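Possible thiol-disulfide isomerase (Cytophaga hutchinsonii, PDB 3HCZ) is a possible thiol-disulfide isomerase with a thioredoxin-like domain, consistent with thiol-disulfide exchange, though its function is not established. Local coordinates at residues Leu36-Ser41 and Tyr107-Thr112. Sequence-based numbering, arbitrary orientation.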
loop_
_atom_site.group_PDB
_atom_site.type_symbol
_atom_site.label_atom_id
_atom_site.label_comp_id
_atom_site.label_asym_id
_atom_site.label_seq_id
_atom_site.Cartn_x
_atom_site.Cartn_y
_atom_site.Cartn_z
ATOM N N LEU A 36 -1.240 -0.858 2.620
ATOM C CA LEU A 36 -0.982 0.407 2.059
ATOM C C LEU A 36 0.523 0.446 1.767
ATOM O O LEU A 36 1.339 0.380 2.688
ATOM C CB LEU A 36 -1.471 1.504 3.018
ATOM C CG LEU A 36 -1.169 2.936 2.641
ATOM C CD1 LEU A 36 -1.615 3.289 1.160
ATOM C CD2 LEU A 36 -1.935 3.787 3.679
ATOM N N PHE A 37 0.893 0.565 0.493
ATOM C CA PHE A 37 2.332 0.460 0.115
ATOM C C PHE A 37 2.841 1.635 -0.717
ATOM O O PHE A 37 2.516 1.755 -1.895
ATOM C CB PHE A 37 2.546 -0.889 -0.612
ATOM C CG PHE A 37 3.954 -1.199 -0.939
ATOM C CD1 PHE A 37 4.884 -1.507 0.072
ATOM C CD2 PHE A 37 4.382 -1.186 -2.267
ATOM C CE1 PHE A 37 6.235 -1.821 -0.265
ATOM C CE2 PHE A 37 5.715 -1.488 -2.599
ATOM C CZ PHE A 37 6.632 -1.811 -1.591
ATOM N N PHE A 38 3.693 2.475 -0.120
ATOM C CA PHE A 38 4.196 3.656 -0.818
ATOM C C PHE A 38 5.550 3.319 -1.419
ATOM O O PHE A 38 6.435 2.804 -0.717
ATOM C CB PHE A 38 4.330 4.873 0.115
ATOM C CG PHE A 38 3.042 5.310 0.756
ATOM C CD1 PHE A 38 2.220 6.283 0.136
ATOM C CD2 PHE A 38 2.657 4.790 2.012
ATOM C CE1 PHE A 38 0.988 6.692 0.715
ATOM C CE2 PHE A 38 1.430 5.211 2.628
ATOM C CZ PHE A 38 0.588 6.152 1.977
ATOM N N TRP A 39 5.717 3.615 -2.705
ATOM C CA TRP A 39 6.917 3.198 -3.428
ATOM C C TRP A 39 7.205 4.161 -4.564
ATOM O O TRP A 39 6.387 5.046 -4.895
ATOM C CB TRP A 39 6.772 1.747 -3.944
ATOM C CG TRP A 39 5.821 1.608 -5.086
ATOM C CD1 TRP A 39 4.424 1.647 -5.041
ATOM C CD2 TRP A 39 6.179 1.440 -6.456
ATOM N NE1 TRP A 39 3.918 1.472 -6.318
ATOM C CE2 TRP A 39 4.976 1.360 -7.196
ATOM C CE3 TRP A 39 7.411 1.341 -7.133
ATOM C CZ2 TRP A 39 4.971 1.194 -8.588
ATOM C CZ3 TRP A 39 7.409 1.169 -8.512
ATOM C CH2 TRP A 39 6.195 1.090 -9.222
ATOM N N ASP A 40 8.409 4.021 -5.137
ATOM C CA ASP A 40 8.913 4.952 -6.146
ATOM C C ASP A 40 9.726 4.127 -7.140
ATOM O O ASP A 40 10.664 3.423 -6.751
ATOM C CB ASP A 40 9.783 6.012 -5.443
ATOM C CG ASP A 40 10.304 7.089 -6.367
ATOM O OD1 ASP A 40 10.225 6.998 -7.612
ATOM O OD2 ASP A 40 10.873 8.051 -5.809
ATOM N N SER A 41 9.364 4.197 -8.417
ATOM C CA SER A 41 10.113 3.440 -9.436
ATOM C C SER A 41 11.551 3.936 -9.546
ATOM O O SER A 41 12.463 3.182 -9.914
ATOM C CB SER A 41 9.404 3.508 -10.797
ATOM O OG SER A 41 9.658 4.765 -11.426
ATOM N N TYR A 107 1.517 11.472 5.379
ATOM C CA TYR A 107 1.979 10.099 5.660
ATOM C C TYR A 107 3.434 9.995 6.094
ATOM O O TYR A 107 3.926 8.887 6.365
ATOM C CB TYR A 107 1.695 9.160 4.456
ATOM C CG TYR A 107 0.340 8.486 4.510
ATOM C CD1 TYR A 107 -0.766 9.024 3.816
ATOM C CD2 TYR A 107 0.150 7.316 5.279
ATOM C CE1 TYR A 107 -2.036 8.397 3.895
ATOM C CE2 TYR A 107 -1.109 6.696 5.350
ATOM C CZ TYR A 107 -2.180 7.233 4.625
ATOM O OH TYR A 107 -3.406 6.624 4.684
ATOM N N ASP A 108 4.120 11.134 6.188
ATOM C CA ASP A 108 5.546 11.155 6.557
ATOM C C ASP A 108 6.429 10.240 5.712
ATOM O O ASP A 108 7.287 9.521 6.244
ATOM C CB ASP A 108 5.706 10.866 8.047
ATOM C CG ASP A 108 5.129 11.976 8.893
ATOM O OD1 ASP A 108 5.692 13.096 8.843
ATOM O OD2 ASP A 108 4.093 11.763 9.573
ATOM N N ILE A 109 6.224 10.284 4.391
ATOM C CA ILE A 109 7.021 9.481 3.461
ATOM C C ILE A 109 8.343 10.181 3.110
ATOM O O ILE A 109 8.338 11.200 2.408
ATOM C CB ILE A 109 6.234 9.149 2.151
ATOM C CG1 ILE A 109 4.858 8.542 2.473
ATOM C CG2 ILE A 109 7.049 8.203 1.276
ATOM C CD1 ILE A 109 4.922 7.174 3.210
ATOM N N TYR A 110 9.456 9.649 3.616
ATOM C CA TYR A 110 10.804 10.079 3.176
ATOM C C TYR A 110 11.481 8.967 2.382
ATOM O O TYR A 110 11.220 8.821 1.182
ATOM C CB TYR A 110 11.630 10.552 4.351
ATOM C CG TYR A 110 11.015 11.787 4.910
ATOM C CD1 TYR A 110 11.328 13.043 4.371
ATOM C CD2 TYR A 110 10.067 11.712 5.934
ATOM C CE1 TYR A 110 10.745 14.204 4.872
ATOM C CE2 TYR A 110 9.459 12.855 6.431
ATOM C CZ TYR A 110 9.813 14.100 5.903
ATOM O OH TYR A 110 9.235 15.238 6.400
ATOM N N ALA A 111 12.289 8.131 3.024
ATOM C CA ALA A 111 12.731 6.935 2.329
ATOM C C ALA A 111 11.497 6.106 1.862
ATOM O O ALA A 111 10.500 5.998 2.586
ATOM C CB ALA A 111 13.605 6.123 3.230
ATOM N N THR A 112 11.563 5.553 0.657
ATOM C CA THR A 112 10.576 4.544 0.219
ATOM C C THR A 112 11.316 3.202 0.110
ATOM O O THR A 112 12.562 3.198 0.017
ATOM C CB THR A 112 9.956 4.891 -1.163
ATOM O OG1 THR A 112 10.985 5.390 -2.017
ATOM C CG2 THR A 112 8.867 5.953 -1.034
HETATM O O HOH W 1 11.322 7.906 -2.879
#
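F38 makes the largest single contribution to this contact, its ring meeting Y107 on one side and I109 on another. Its CZ stands 3.4 Å above the Y107 ring plane, over the centre. The rings meet obliquely, centroids 4.7 Å apart and planes at 48°. I109 supplies a CH-pi contact: CD1 lies 3.9 Å from the F38 ring centroid and 28° off the ring normal, hence over the face. With CG1 of I109 anti to the carbonyl carbon (chi1 -52°), the bent chain brings CD1 there.

Apolar contact continues at L36, where CD2 packs 3.5 Å from CE2 of Y107, the two side chains approaching from opposite directions. The same methyl also meets OH of Y107, whose polar need is met by a hydrogen bond to the carbonyl of P12. At the other end of the contact T112 turns its methyl to the strand backbone, CG2 resting 4.1 Å from CA of W39.

No direct hydrogen bond joins the two segments; the polar link runs through one water. It donates to D40 OD2 at 3.0 Å and is hydrogen-bonded to T112 OG1 at 2.7 Å. The other carboxylate oxygen, OD1, accepts from the backbone N of Q42, which ties the acid to its own loop.

T112 also reaches C43, the first cysteine of a CGHC sequence, just beyond the strand's C-terminal end. A loop with a proline, here P113, beside that cysteine recurs in thioredoxin-like proteins, consistent with a redox site. Strand 33-39 runs between parallel strand 65-71 and antiparallel strand 114-118, and the loop from helix 103-107 into strand 114-118 passes over one sheet face, where F38 also touches A70 and Y116. F37, on the other face, packs against helix 49-60.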